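Local coordinates for YCAC GENE product (Escherichia coli, PDB 1YAC), which is probably a hydrolase of the isochorismatase family, assembled as an octamer, whose substrate and specificity are unknown, at residues P85-N93 and F121-F131; P53-E61 and F76-R84. All coordinates share one frame; numbering follows the deposited sequence.

Contact 1. Residues P85-N93 and F121-F131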
ATOM      1  N   PRO A  85     -17.340  17.586 -30.693  1.00 24.13           N
ATOM      2  CA  PRO A  85     -16.228  17.462 -31.636  1.00 26.00           C
ATOM      3  C   PRO A  85     -14.944  18.139 -31.173  1.00 27.53           C
ATOM      4  O   PRO A  85     -13.867  17.812 -31.673  1.00 31.04           O
ATOM      5  CB  PRO A  85     -16.768  18.116 -32.912  1.00 26.05           C
ATOM      6  CG  PRO A  85     -18.093  18.753 -32.534  1.00 26.73           C
ATOM      7  CD  PRO A  85     -18.224  18.706 -31.050  1.00 25.48           C
ATOM      8  N   GLY A  86     -15.041  19.054 -30.206  1.00 26.31           N
ATOM      9  CA  GLY A  86     -13.838  19.744 -29.761  1.00 24.47           C
ATOM     10  C   GLY A  86     -13.760  20.249 -28.334  1.00 23.07           C
ATOM     11  O   GLY A  86     -12.688  20.181 -27.727  1.00 22.52           O
ATOM     12  N   ASN A  87     -14.864  20.758 -27.797  1.00 20.88           N
ATOM     13  CA  ASN A  87     -14.877  21.275 -26.432  1.00 19.87           C
ATOM     14  C   ASN A  87     -14.527  20.239 -25.376  1.00 17.27           C
ATOM     15  O   ASN A  87     -15.218  19.231 -25.233  1.00 16.29           O
ATOM     16  CB  ASN A  87     -16.225  21.902 -26.105  1.00 23.79           C
ATOM     17  CG  ASN A  87     -16.354  23.312 -26.655  1.00 29.22           C
ATOM     18  OD1 ASN A  87     -17.356  23.654 -27.291  1.00 30.79           O
ATOM     19  ND2 ASN A  87     -15.323  24.137 -26.431  1.00 26.55           N
ATOM     20  N   ILE A  88     -13.471  20.512 -24.627  1.00 15.76           N
ATOM     21  CA  ILE A  88     -13.004  19.602 -23.584  1.00 14.23           C
ATOM     22  C   ILE A  88     -13.952  19.667 -22.390  1.00 11.67           C
ATOM     23  O   ILE A  88     -14.375  18.636 -21.871  1.00 11.45           O
ATOM     24  CB  ILE A  88     -11.533  19.911 -23.208  1.00 14.47           C
ATOM     25  CG1 ILE A  88     -10.628  19.589 -24.409  1.00 15.95           C
ATOM     26  CG2 ILE A  88     -11.121  19.105 -21.992  1.00 13.23           C
ATOM     27  CD1 ILE A  88      -9.143  19.864 -24.197  1.00 17.98           C
ATOM     28  N   ASN A  89     -14.250  20.879 -21.927  1.00 10.09           N
ATOM     29  CA  ASN A  89     -15.217  21.068 -20.833  1.00 10.18           C
ATOM     30  C   ASN A  89     -16.596  20.991 -21.528  1.00 10.44           C
ATOM     31  O   ASN A  89     -16.902  21.806 -22.408  1.00 10.81           O
ATOM     32  CB  ASN A  89     -15.051  22.446 -20.195  1.00  9.74           C
ATOM     33  CG  ASN A  89     -16.107  22.729 -19.150  1.00 10.22           C
ATOM     34  OD1 ASN A  89     -17.005  21.927 -18.910  1.00 12.09           O
ATOM     35  ND2 ASN A  89     -15.991  23.870 -18.502  1.00 10.89           N
ATOM     36  N   ALA A  90     -17.405  19.988 -21.170  1.00 10.18           N
ATOM     37  CA  ALA A  90     -18.735  19.810 -21.753  1.00 10.51           C
ATOM     38  C   ALA A  90     -19.599  21.056 -21.618  1.00 10.91           C
ATOM     39  O   ALA A  90     -20.449  21.324 -22.474  1.00 10.29           O
ATOM     40  CB  ALA A  90     -19.448  18.627 -21.108  1.00 10.47           C
ATOM     41  N   TRP A  91     -19.386  21.813 -20.540  1.00 10.12           N
ATOM     42  CA  TRP A  91     -20.146  23.038 -20.315  1.00 10.07           C
ATOM     43  C   TRP A  91     -19.897  24.089 -21.396  1.00 10.32           C
ATOM     44  O   TRP A  91     -20.689  25.002 -21.544  1.00 10.82           O
ATOM     45  CB  TRP A  91     -19.864  23.629 -18.934  1.00  8.43           C
ATOM     46  CG  TRP A  91     -21.069  24.330 -18.387  1.00  9.64           C
ATOM     47  CD1 TRP A  91     -21.345  25.675 -18.449  1.00 10.94           C
ATOM     48  CD2 TRP A  91     -22.181  23.726 -17.711  1.00  9.71           C
ATOM     49  NE1 TRP A  91     -22.558  25.936 -17.856  1.00  9.99           N
ATOM     50  CE2 TRP A  91     -23.091  24.759 -17.396  1.00 11.46           C
ATOM     51  CE3 TRP A  91     -22.493  22.406 -17.342  1.00 10.23           C
ATOM     52  CZ2 TRP A  91     -24.298  24.514 -16.725  1.00 11.77           C
ATOM     53  CZ3 TRP A  91     -23.688  22.165 -16.676  1.00 10.77           C
ATOM     54  CH2 TRP A  91     -24.577  23.214 -16.375  1.00 11.93           C
ATOM     55  N   ASP A  92     -18.781  23.981 -22.113  1.00 10.97           N
ATOM     56  CA  ASP A  92     -18.469  24.908 -23.201  1.00 10.53           C
ATOM     57  C   ASP A  92     -19.240  24.560 -24.475  1.00 12.06           C
ATOM     58  O   ASP A  92     -19.210  25.317 -25.449  1.00 13.28           O
ATOM     59  CB  ASP A  92     -16.970  24.911 -23.497  1.00 12.90           C
ATOM     60  CG  ASP A  92     -16.177  25.749 -22.509  1.00 14.51           C
ATOM     61  OD1 ASP A  92     -16.753  26.685 -21.911  1.00 16.00           O
ATOM     62  OD2 ASP A  92     -14.973  25.477 -22.331  1.00 13.65           O
ATOM     63  N   ASN A  93     -19.906  23.407 -24.479  1.00 11.48           N
ATOM     64  CA  ASN A  93     -20.705  22.967 -25.628  1.00 12.43           C
ATOM     65  C   ASN A  93     -22.134  23.470 -25.400  1.00 13.03           C
ATOM     66  O   ASN A  93     -22.782  23.114 -24.411  1.00 13.20           O
ATOM     67  CB  ASN A  93     -20.674  21.432 -25.736  1.00 11.39           C
ATOM     68  CG  ASN A  93     -21.512  20.897 -26.895  1.00 13.36           C
ATOM     69  OD1 ASN A  93     -22.746  20.960 -26.865  1.00 14.04           O
ATOM     70  ND2 ASN A  93     -20.850  20.331 -27.902  1.00 12.02           N
ATOM     71  N   PHE A 121     -14.239  20.094 -14.697  1.00  8.58           N
ATOM     72  CA  PHE A 121     -14.517  21.315 -15.466  1.00  8.26           C
ATOM     73  C   PHE A 121     -16.023  21.634 -15.500  1.00  8.55           C
ATOM     74  O   PHE A 121     -16.440  22.733 -15.083  1.00  8.79           O
ATOM     75  CB  PHE A 121     -13.903  21.257 -16.876  1.00  6.49           C
ATOM     76  CG  PHE A 121     -12.382  21.222 -16.900  1.00  8.31           C
ATOM     77  CD1 PHE A 121     -11.633  21.194 -15.720  1.00  7.73           C
ATOM     78  CD2 PHE A 121     -11.703  21.193 -18.116  1.00  7.54           C
ATOM     79  CE1 PHE A 121     -10.218  21.133 -15.750  1.00  9.01           C
ATOM     80  CE2 PHE A 121     -10.291  21.133 -18.154  1.00  9.69           C
ATOM     81  CZ  PHE A 121      -9.553  21.102 -16.966  1.00  6.82           C
ATOM     82  N   PRO A 122     -16.860  20.682 -15.973  1.00  8.09           N
ATOM     83  CA  PRO A 122     -18.287  21.015 -15.983  1.00  8.51           C
ATOM     84  C   PRO A 122     -18.872  21.146 -14.571  1.00 10.01           C
ATOM     85  O   PRO A 122     -19.819  21.916 -14.360  1.00  9.46           O
ATOM     86  CB  PRO A 122     -18.901  19.876 -16.800  1.00  9.07           C
ATOM     87  CG  PRO A 122     -17.943  18.749 -16.619  1.00  8.35           C
ATOM     88  CD  PRO A 122     -16.614  19.420 -16.691  1.00  6.10           C
ATOM     89  N   ALA A 123     -18.319  20.414 -13.597  1.00  9.04           N
ATOM     90  CA  ALA A 123     -18.816  20.545 -12.218  1.00  9.35           C
ATOM     91  C   ALA A 123     -18.606  21.993 -11.740  1.00  9.01           C
ATOM     92  O   ALA A 123     -19.512  22.605 -11.183  1.00  9.08           O
ATOM     93  CB  ALA A 123     -18.106  19.563 -11.268  1.00  7.62           C
ATOM     94  N   LEU A 124     -17.422  22.542 -11.996  1.00  9.05           N
ATOM     95  CA  LEU A 124     -17.097  23.901 -11.577  1.00 10.32           C
ATOM     96  C   LEU A 124     -17.944  24.924 -12.332  1.00 10.38           C
ATOM     97  O   LEU A 124     -18.411  25.907 -11.750  1.00 10.66           O
ATOM     98  CB  LEU A 124     -15.596  24.173 -11.783  1.00 11.70           C
ATOM     99  CG  LEU A 124     -14.650  23.277 -10.971  1.00 14.01           C
ATOM    100  CD1 LEU A 124     -13.193  23.546 -11.345  1.00 13.93           C
ATOM    101  CD2 LEU A 124     -14.877  23.492  -9.484  1.00 14.34           C
ATOM    102  N   SER A 125     -18.134  24.691 -13.626  1.00 10.82           N
ATOM    103  CA  SER A 125     -18.943  25.583 -14.462  1.00  9.75           C
ATOM    104  C   SER A 125     -20.384  25.594 -13.960  1.00  9.77           C
ATOM    105  O   SER A 125     -20.993  26.656 -13.824  1.00 11.16           O
ATOM    106  CB  SER A 125     -18.914  25.113 -15.922  1.00 10.41           C
ATOM    107  OG  SER A 125     -17.621  25.275 -16.513  1.00 11.49           O
ATOM    108  N   ALA A 126     -20.905  24.411 -13.647  1.00  9.62           N
ATOM    109  CA  ALA A 126     -22.274  24.257 -13.157  1.00  9.89           C
ATOM    110  C   ALA A 126     -22.483  24.944 -11.800  1.00 10.36           C
ATOM    111  O   ALA A 126     -23.527  25.558 -11.558  1.00 10.03           O
ATOM    112  CB  ALA A 126     -22.644  22.775 -13.088  1.00  9.48           C
ATOM    113  N   ILE A 127     -21.482  24.851 -10.924  1.00  9.43           N
ATOM    114  CA  ILE A 127     -21.556  25.494  -9.615  1.00 10.74           C
ATOM    115  C   ILE A 127     -21.640  27.006  -9.835  1.00 12.02           C
ATOM    116  O   ILE A 127     -22.474  27.680  -9.214  1.00 12.98           O
ATOM    117  CB  ILE A 127     -20.326  25.127  -8.719  1.00 10.18           C
ATOM    118  CG1 ILE A 127     -20.476  23.693  -8.195  1.00  9.11           C
ATOM    119  CG2 ILE A 127     -20.170  26.120  -7.545  1.00  9.93           C
ATOM    120  CD1 ILE A 127     -19.225  23.143  -7.526  1.00  8.22           C
ATOM    121  N   GLU A 128     -20.832  27.533 -10.753  1.00 11.82           N
ATOM    122  CA  GLU A 128     -20.872  28.973 -11.027  1.00 13.67           C
ATOM    123  C   GLU A 128     -22.257  29.385 -11.537  1.00 12.85           C
ATOM    124  O   GLU A 128     -22.736  30.477 -11.249  1.00 13.19           O
ATOM    125  CB  GLU A 128     -19.814  29.382 -12.052  1.00 14.35           C
ATOM    126  CG  GLU A 128     -19.911  30.853 -12.445  1.00 18.04           C
ATOM    127  CD  GLU A 128     -18.817  31.302 -13.395  1.00 22.10           C
ATOM    128  OE1 GLU A 128     -17.686  30.773 -13.327  1.00 22.24           O
ATOM    129  OE2 GLU A 128     -19.083  32.218 -14.199  1.00 25.85           O
ATOM    130  N   GLU A 129     -22.896  28.500 -12.293  1.00 12.29           N
ATOM    131  CA  GLU A 129     -24.226  28.772 -12.828  1.00 13.80           C
ATOM    132  C   GLU A 129     -25.340  28.633 -11.788  1.00 13.47           C
ATOM    133  O   GLU A 129     -26.497  28.910 -12.086  1.00 15.09           O
ATOM    134  CB  GLU A 129     -24.517  27.885 -14.042  1.00 13.69           C
ATOM    135  CG  GLU A 129     -23.704  28.241 -15.279  1.00 17.90           C
ATOM    136  CD  GLU A 129     -24.564  28.509 -16.507  1.00 20.10           C
ATOM    137  OE1 GLU A 129     -25.763  28.812 -16.357  1.00 21.84           O
ATOM    138  OE2 GLU A 129     -24.039  28.430 -17.636  1.00 21.36           O
ATOM    139  N   GLY A 130     -25.003  28.198 -10.577  1.00 12.34           N
ATOM    140  CA  GLY A 130     -26.009  28.073  -9.543  1.00 10.28           C
ATOM    141  C   GLY A 130     -26.581  26.700  -9.282  1.00 10.43           C
ATOM    142  O   GLY A 130     -27.497  26.560  -8.470  1.00 11.28           O
ATOM    143  N   PHE A 131     -26.064  25.675  -9.947  1.00  9.26           N
ATOM    144  CA  PHE A 131     -26.569  24.320  -9.716  1.00  8.83           C
ATOM    145  C   PHE A 131     -25.972  23.692  -8.451  1.00  8.62           C
ATOM    146  O   PHE A 131     -24.887  24.074  -8.004  1.00  9.96           O
ATOM    147  CB  PHE A 131     -26.217  23.404 -10.896  1.00  8.88           C
ATOM    148  CG  PHE A 131     -26.987  23.695 -12.155  1.00  9.72           C
ATOM    149  CD1 PHE A 131     -28.206  23.070 -12.397  1.00 10.45           C
ATOM    150  CD2 PHE A 131     -26.472  24.562 -13.117  1.00 10.99           C
ATOM    151  CE1 PHE A 131     -28.901  23.303 -13.592  1.00 11.84           C
ATOM    152  CE2 PHE A 131     -27.153  24.803 -14.305  1.00 11.63           C
ATOM    153  CZ  PHE A 131     -28.369  24.169 -14.540  1.00 11.90           C
TER
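Trp91 lays one face of its indole over the helix that holds Ser125 and Ala126, and the contact between 85-93 and 121-131 is tightest there. Ser125 CB sits 3.8 Å from the centroid of the five-membered ring of Trp91 and Ala126 CB 4.1 Å from that of its six-membered ring, a pair of CH-pi contacts one helical position apart. Beside them, Asn89 uses both ends of its amide. Asn89 ND2 donates to Ser125 OG at 2.9 Å, with the hydroxyl in the amide plane, while Asn89 OD1 accepts from Trp91 N at 2.9 Å and closes an Asx turn. With CG anti to the backbone N (chi1 175°), the amide reaches across to the helix and Asn89 CG lies 3.5 Å from Phe121 CB. Ser125 OG in turn donates to Phe121 O.

The rim of the indole looks toward the solvent side, where Glu129 is exposed and Phe131 partly so, although Trp91 itself is buried. At the five-membered ring Trp91 NE1 points almost straight (172°) at Glu129 OE2, 2.9 Å away; the acceptor lies in the indole plane, yet the N-H meets the carboxylate from above its plane. At the far, six-membered end Phe131 stands obliquely, planes 75° apart, with Phe131 CE2 3.7 Å from Trp91 CH2. Glu129 also forms a salt bridge with Lys101, and helix 94-102 packs on Trp91 through Phe96, Val97 and Val100. Were Trp91 replaced by an alanine, Ser125 CB and Ala126 CB would probably face a gap where the indole lay, and Glu129 OE2 would lose its N-H donor. The contact thus joins a buried chain of hydrogen bonds, from amide to hydroxyl to carbonyl, to a peripheral carboxylate that is probably kept ionised by its lysine and steadied by the indole N-H.

Contact 2. Residues P53-E61 and F76-R84. Unlike the reference sequence in segment 53-61: Ala60 (reference Phe). Unlike the reference sequence in segment 76-84: Ala79 (reference Thr).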
ATOM      1  N   PRO A  53     -33.689  12.219 -15.339  1.00  9.84           N
ATOM      2  CA  PRO A  53     -33.327  12.670 -16.689  1.00  9.50           C
ATOM      3  C   PRO A  53     -31.819  12.502 -16.775  1.00 10.15           C
ATOM      4  O   PRO A  53     -31.093  12.978 -15.889  1.00 10.46           O
ATOM      5  CB  PRO A  53     -33.710  14.153 -16.658  1.00  9.65           C
ATOM      6  CG  PRO A  53     -34.943  14.137 -15.811  1.00  9.19           C
ATOM      7  CD  PRO A  53     -34.510  13.230 -14.648  1.00  9.00           C
ATOM      8  N   THR A  54     -31.353  11.831 -17.821  1.00  9.08           N
ATOM      9  CA  THR A  54     -29.927  11.547 -17.985  1.00  9.72           C
ATOM     10  C   THR A  54     -29.368  12.104 -19.291  1.00  9.27           C
ATOM     11  O   THR A  54     -30.039  12.089 -20.326  1.00 11.18           O
ATOM     12  CB  THR A  54     -29.696  10.012 -17.894  1.00  8.77           C
ATOM     13  OG1 THR A  54     -30.155   9.551 -16.618  1.00  9.02           O
ATOM     14  CG2 THR A  54     -28.215   9.645 -18.065  1.00  8.71           C
ATOM     15  N   ILE A  55     -28.159  12.646 -19.213  1.00 10.12           N
ATOM     16  CA  ILE A  55     -27.479  13.230 -20.360  1.00 10.56           C
ATOM     17  C   ILE A  55     -26.140  12.531 -20.609  1.00 10.56           C
ATOM     18  O   ILE A  55     -25.318  12.400 -19.702  1.00  9.88           O
ATOM     19  CB  ILE A  55     -27.253  14.729 -20.125  1.00 11.41           C
ATOM     20  CG1 ILE A  55     -28.614  15.428 -20.044  1.00 14.49           C
ATOM     21  CG2 ILE A  55     -26.438  15.351 -21.250  1.00 10.52           C
ATOM     22  CD1 ILE A  55     -28.525  16.788 -19.470  1.00 18.74           C
ATOM     23  N   LEU A  56     -25.965  12.028 -21.824  1.00 10.01           N
ATOM     24  CA  LEU A  56     -24.736  11.351 -22.223  1.00 10.15           C
ATOM     25  C   LEU A  56     -23.933  12.286 -23.123  1.00  9.88           C
ATOM     26  O   LEU A  56     -24.498  13.023 -23.936  1.00  9.71           O
ATOM     27  CB  LEU A  56     -25.059  10.085 -23.017  1.00  9.96           C
ATOM     28  CG  LEU A  56     -26.020   9.067 -22.412  1.00 12.19           C
ATOM     29  CD1 LEU A  56     -26.251   7.968 -23.447  1.00 10.37           C
ATOM     30  CD2 LEU A  56     -25.476   8.494 -21.111  1.00 11.17           C
ATOM     31  N   THR A  57     -22.614  12.275 -22.976  1.00  9.55           N
ATOM     32  CA  THR A  57     -21.775  13.114 -23.820  1.00  9.54           C
ATOM     33  C   THR A  57     -20.436  12.429 -24.008  1.00 10.38           C
ATOM     34  O   THR A  57     -20.020  11.638 -23.162  1.00  9.85           O
ATOM     35  CB  THR A  57     -21.611  14.559 -23.252  1.00  9.38           C
ATOM     36  OG1 THR A  57     -20.883  15.373 -24.190  1.00  8.83           O
ATOM     37  CG2 THR A  57     -20.887  14.549 -21.906  1.00  8.62           C
ATOM     38  N   THR A  58     -19.813  12.656 -25.157  1.00 11.01           N
ATOM     39  CA  THR A  58     -18.524  12.049 -25.465  1.00 12.20           C
ATOM     40  C   THR A  58     -17.618  13.088 -26.090  1.00 14.76           C
ATOM     41  O   THR A  58     -18.080  14.104 -26.617  1.00 13.89           O
ATOM     42  CB  THR A  58     -18.661  10.872 -26.444  1.00 11.85           C
ATOM     43  OG1 THR A  58     -19.219  11.351 -27.672  1.00 12.69           O
ATOM     44  CG2 THR A  58     -19.551   9.770 -25.862  1.00 10.62           C
ATOM     45  N   SER A  59     -16.324  12.814 -26.045  1.00 15.84           N
ATOM     46  CA  SER A  59     -15.322  13.711 -26.591  1.00 17.94           C
ATOM     47  C   SER A  59     -14.570  13.006 -27.708  1.00 19.16           C
ATOM     48  O   SER A  59     -13.988  11.936 -27.486  1.00 17.04           O
ATOM     49  CB  SER A  59     -14.338  14.105 -25.481  1.00 18.30           C
ATOM     50  OG  SER A  59     -13.248  14.830 -26.008  1.00 20.91           O
ATOM     51  N   ALA A  60     -14.632  13.592 -28.902  1.00 20.08           N
ATOM     52  CA  ALA A  60     -13.945  13.074 -30.094  1.00 22.61           C
ATOM     53  C   ALA A  60     -13.976  11.553 -30.184  1.00 23.45           C
ATOM     54  O   ALA A  60     -12.948  10.901 -30.395  1.00 23.90           O
ATOM     55  CB  ALA A  60     -12.502  13.591 -30.140  1.00 22.60           C
ATOM     56  N   GLU A  61     -15.175  10.999 -30.058  1.00 24.13           N
ATOM     57  CA  GLU A  61     -15.373   9.556 -30.097  1.00 25.29           C
ATOM     58  C   GLU A  61     -14.921   8.858 -31.370  1.00 25.80           C
ATOM     59  O   GLU A  61     -14.800   7.638 -31.384  1.00 26.18           O
ATOM     60  CB  GLU A  61     -16.832   9.221 -29.825  1.00 27.29           C
ATOM     61  CG  GLU A  61     -17.795   9.747 -30.865  1.00 30.20           C
ATOM     62  CD  GLU A  61     -19.227   9.403 -30.528  1.00 32.49           C
ATOM     63  OE1 GLU A  61     -19.571   9.387 -29.327  1.00 30.53           O
ATOM     64  OE2 GLU A  61     -20.010   9.148 -31.467  1.00 34.85           O
ATOM     65  N   PHE A  76     -29.787   4.112 -22.224  1.00 11.65           N
ATOM     66  CA  PHE A  76     -30.427   5.414 -22.385  1.00 12.54           C
ATOM     67  C   PHE A  76     -30.533   5.756 -23.866  1.00 12.77           C
ATOM     68  O   PHE A  76     -29.965   6.754 -24.324  1.00 13.12           O
ATOM     69  CB  PHE A  76     -29.601   6.473 -21.646  1.00 12.75           C
ATOM     70  CG  PHE A  76     -29.452   6.192 -20.176  1.00 13.33           C
ATOM     71  CD1 PHE A  76     -30.501   6.456 -19.294  1.00 12.78           C
ATOM     72  CD2 PHE A  76     -28.284   5.610 -19.683  1.00 14.23           C
ATOM     73  CE1 PHE A  76     -30.395   6.140 -17.941  1.00 13.94           C
ATOM     74  CE2 PHE A  76     -28.162   5.284 -18.327  1.00 12.83           C
ATOM     75  CZ  PHE A  76     -29.219   5.549 -17.455  1.00 14.31           C
ATOM     76  N   PRO A  77     -31.313   4.968 -24.629  1.00 12.86           N
ATOM     77  CA  PRO A  77     -31.459   5.223 -26.064  1.00 13.88           C
ATOM     78  C   PRO A  77     -32.134   6.537 -26.434  1.00 14.36           C
ATOM     79  O   PRO A  77     -31.858   7.086 -27.492  1.00 15.29           O
ATOM     80  CB  PRO A  77     -32.259   4.013 -26.543  1.00 14.35           C
ATOM     81  CG  PRO A  77     -33.098   3.680 -25.359  1.00 13.88           C
ATOM     82  CD  PRO A  77     -32.131   3.814 -24.220  1.00 12.85           C
ATOM     83  N   ASP A  78     -32.983   7.058 -25.557  1.00 14.51           N
ATOM     84  CA  ASP A  78     -33.680   8.309 -25.841  1.00 17.40           C
ATOM     85  C   ASP A  78     -33.082   9.537 -25.158  1.00 17.16           C
ATOM     86  O   ASP A  78     -33.571  10.651 -25.342  1.00 18.59           O
ATOM     87  CB  ASP A  78     -35.161   8.195 -25.466  1.00 19.58           C
ATOM     88  CG  ASP A  78     -35.919   7.202 -26.336  1.00 22.28           C
ATOM     89  OD1 ASP A  78     -35.478   6.927 -27.470  1.00 22.93           O
ATOM     90  OD2 ASP A  78     -36.976   6.711 -25.882  1.00 26.74           O
ATOM     91  N   ALA A  79     -32.017   9.344 -24.388  1.00 15.02           N
ATOM     92  CA  ALA A  79     -31.395  10.454 -23.681  1.00 13.03           C
ATOM     93  C   ALA A  79     -30.605  11.346 -24.618  1.00 12.39           C
ATOM     94  O   ALA A  79     -30.232  10.926 -25.712  1.00 12.54           O
ATOM     95  CB  ALA A  79     -30.462   9.914 -22.583  1.00 11.88           C
ATOM     96  N   PRO A  80     -30.437  12.628 -24.250  1.00 12.31           N
ATOM     97  CA  PRO A  80     -29.662  13.535 -25.091  1.00 12.63           C
ATOM     98  C   PRO A  80     -28.257  12.933 -25.191  1.00 13.68           C
ATOM     99  O   PRO A  80     -27.702  12.467 -24.193  1.00 13.03           O
ATOM    100  CB  PRO A  80     -29.635  14.811 -24.257  1.00 12.16           C
ATOM    101  CG  PRO A  80     -30.965  14.794 -23.616  1.00 12.43           C
ATOM    102  CD  PRO A  80     -31.101  13.370 -23.165  1.00 10.78           C
ATOM    103  N   TYR A  81     -27.720  12.884 -26.398  1.00 14.44           N
ATOM    104  CA  TYR A  81     -26.397  12.327 -26.622  1.00 15.81           C
ATOM    105  C   TYR A  81     -25.616  13.379 -27.394  1.00 15.45           C
ATOM    106  O   TYR A  81     -25.822  13.567 -28.593  1.00 15.74           O
ATOM    107  CB  TYR A  81     -26.513  11.013 -27.412  1.00 17.25           C
ATOM    108  CG  TYR A  81     -25.218  10.245 -27.578  1.00 19.98           C
ATOM    109  CD1 TYR A  81     -24.127  10.803 -28.237  1.00 21.90           C
ATOM    110  CD2 TYR A  81     -25.101   8.947 -27.108  1.00 21.15           C
ATOM    111  CE1 TYR A  81     -22.952  10.086 -28.423  1.00 23.04           C
ATOM    112  CE2 TYR A  81     -23.928   8.217 -27.294  1.00 22.84           C
ATOM    113  CZ  TYR A  81     -22.865   8.792 -27.952  1.00 21.71           C
ATOM    114  OH  TYR A  81     -21.721   8.066 -28.169  1.00 22.85           O
ATOM    115  N   ILE A  82     -24.724  14.071 -26.693  1.00 14.23           N
ATOM    116  CA  ILE A  82     -23.934  15.134 -27.286  1.00 13.78           C
ATOM    117  C   ILE A  82     -22.500  14.679 -27.554  1.00 15.53           C
ATOM    118  O   ILE A  82     -21.711  14.475 -26.627  1.00 14.12           O
ATOM    119  CB  ILE A  82     -23.927  16.405 -26.374  1.00 15.13           C
ATOM    120  CG1 ILE A  82     -25.360  16.910 -26.130  1.00 15.39           C
ATOM    121  CG2 ILE A  82     -23.117  17.518 -27.009  1.00 14.14           C
ATOM    122  CD1 ILE A  82     -26.106  16.184 -25.038  1.00 17.96           C
ATOM    123  N   ALA A  83     -22.205  14.409 -28.820  1.00 15.61           N
ATOM    124  CA  ALA A  83     -20.862  14.005 -29.230  1.00 17.23           C
ATOM    125  C   ALA A  83     -20.145  15.317 -29.495  1.00 18.04           C
ATOM    126  O   ALA A  83     -20.427  15.993 -30.488  1.00 18.67           O
ATOM    127  CB  ALA A  83     -20.919  13.156 -30.505  1.00 16.73           C
ATOM    128  N   ARG A  84     -19.314  15.738 -28.548  1.00 18.35           N
ATOM    129  CA  ARG A  84     -18.576  16.989 -28.673  1.00 18.48           C
ATOM    130  C   ARG A  84     -17.386  16.805 -29.609  1.00 21.21           C
ATOM    131  O   ARG A  84     -16.496  15.987 -29.362  1.00 22.26           O
ATOM    132  CB  ARG A  84     -18.097  17.467 -27.298  1.00 15.41           C
ATOM    133  CG  ARG A  84     -19.133  17.297 -26.196  1.00 13.32           C
ATOM    134  CD  ARG A  84     -18.755  18.062 -24.931  1.00 12.38           C
ATOM    135  NE  ARG A  84     -17.430  17.726 -24.399  1.00 10.65           N
ATOM    136  CZ  ARG A  84     -17.134  16.600 -23.760  1.00 11.77           C
ATOM    137  NH1 ARG A  84     -18.062  15.672 -23.564  1.00 10.90           N
ATOM    138  NH2 ARG A  84     -15.902  16.399 -23.315  1.00 10.77           N
TER
HETATM  139  O   HOH W   1     -17.587  12.712 -29.558  1.00 21.92           O
HETATM  140  O   HOH W   2     -14.455  17.139 -27.150  1.00 20.73           O
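Arg84 and Thr57 meet on one side of the sheet, the guanidinium presenting its edge to the threonine hydroxyl. Arg84 NH1 donates to Thr57 OG1 at 2.9 Å with the oxygen in the guanidinium plane, while Ser59 CA lies over one face of the group. Thr57 OG1, placed anti to the backbone N (chi1 -175°), leans toward the neighbouring strand and donates to Ile82 O at 2.7 Å. That carbonyl also accepts from Thr58 N, the two donors arriving from opposite faces of its plane. Asp19 forms a salt bridge with Arg84 NH1, and Arg84 NE donates to Asn87 O.

On the other side, Tyr81 and Glu61 approach from opposite directions, their ring and carboxylate planes 79° apart. Tyr81 OH donates to Glu61 OE1 at 2.8 Å on the syn side, whereas Thr58 OG1 reaches the same oxygen from above the carboxylate plane at 2.6 Å. A water that donates to Thr58 OG1 and accepts from Glu61 N ties this corner to the backbone. Leu56 CD1 meets Tyr81 CD2 obliquely at 4.0 Å. Farther along, Thr54 CG2 stands squarely over the Phe76 ring, 4.0 Å from its centroid, in a CH-pi contact.

Regular backbone bonds, from Leu56 N to Pro80 O through to Ala60 N to Arg84 O, run between strands whose directions differ by 18°. With helix 70-75 between them in the chain, strands 54-59 and 81-84 form a beta-alpha-beta unit at one edge of the chain's parallel sheet, within the three-layer alpha-beta-alpha sandwich of this isochorismatase-like fold.

Contact 2 closes before contact 1 opens, so the two follow in series along the chain, their centres about 15 Å apart. Contact 2 sets strand 81-84 beside strand 54-59; contact 1 then lays the loop that follows it against helix 115-128, before the chain enters helix 94-102. The contacts touch at this passage: Asn93 OD1 lies 3.5 Å from Ile82 CG2, and Ala90 CA packs 3.6 Å from Arg84 NE. Arg84, on the strand of contact 2, therefore reaches the loop of contact 1 and belongs to both neighbourhoods. A second subunit adjoins both, with Arg7 of that subunit bridging to Asp92 and its Trp176 packing on Ser59.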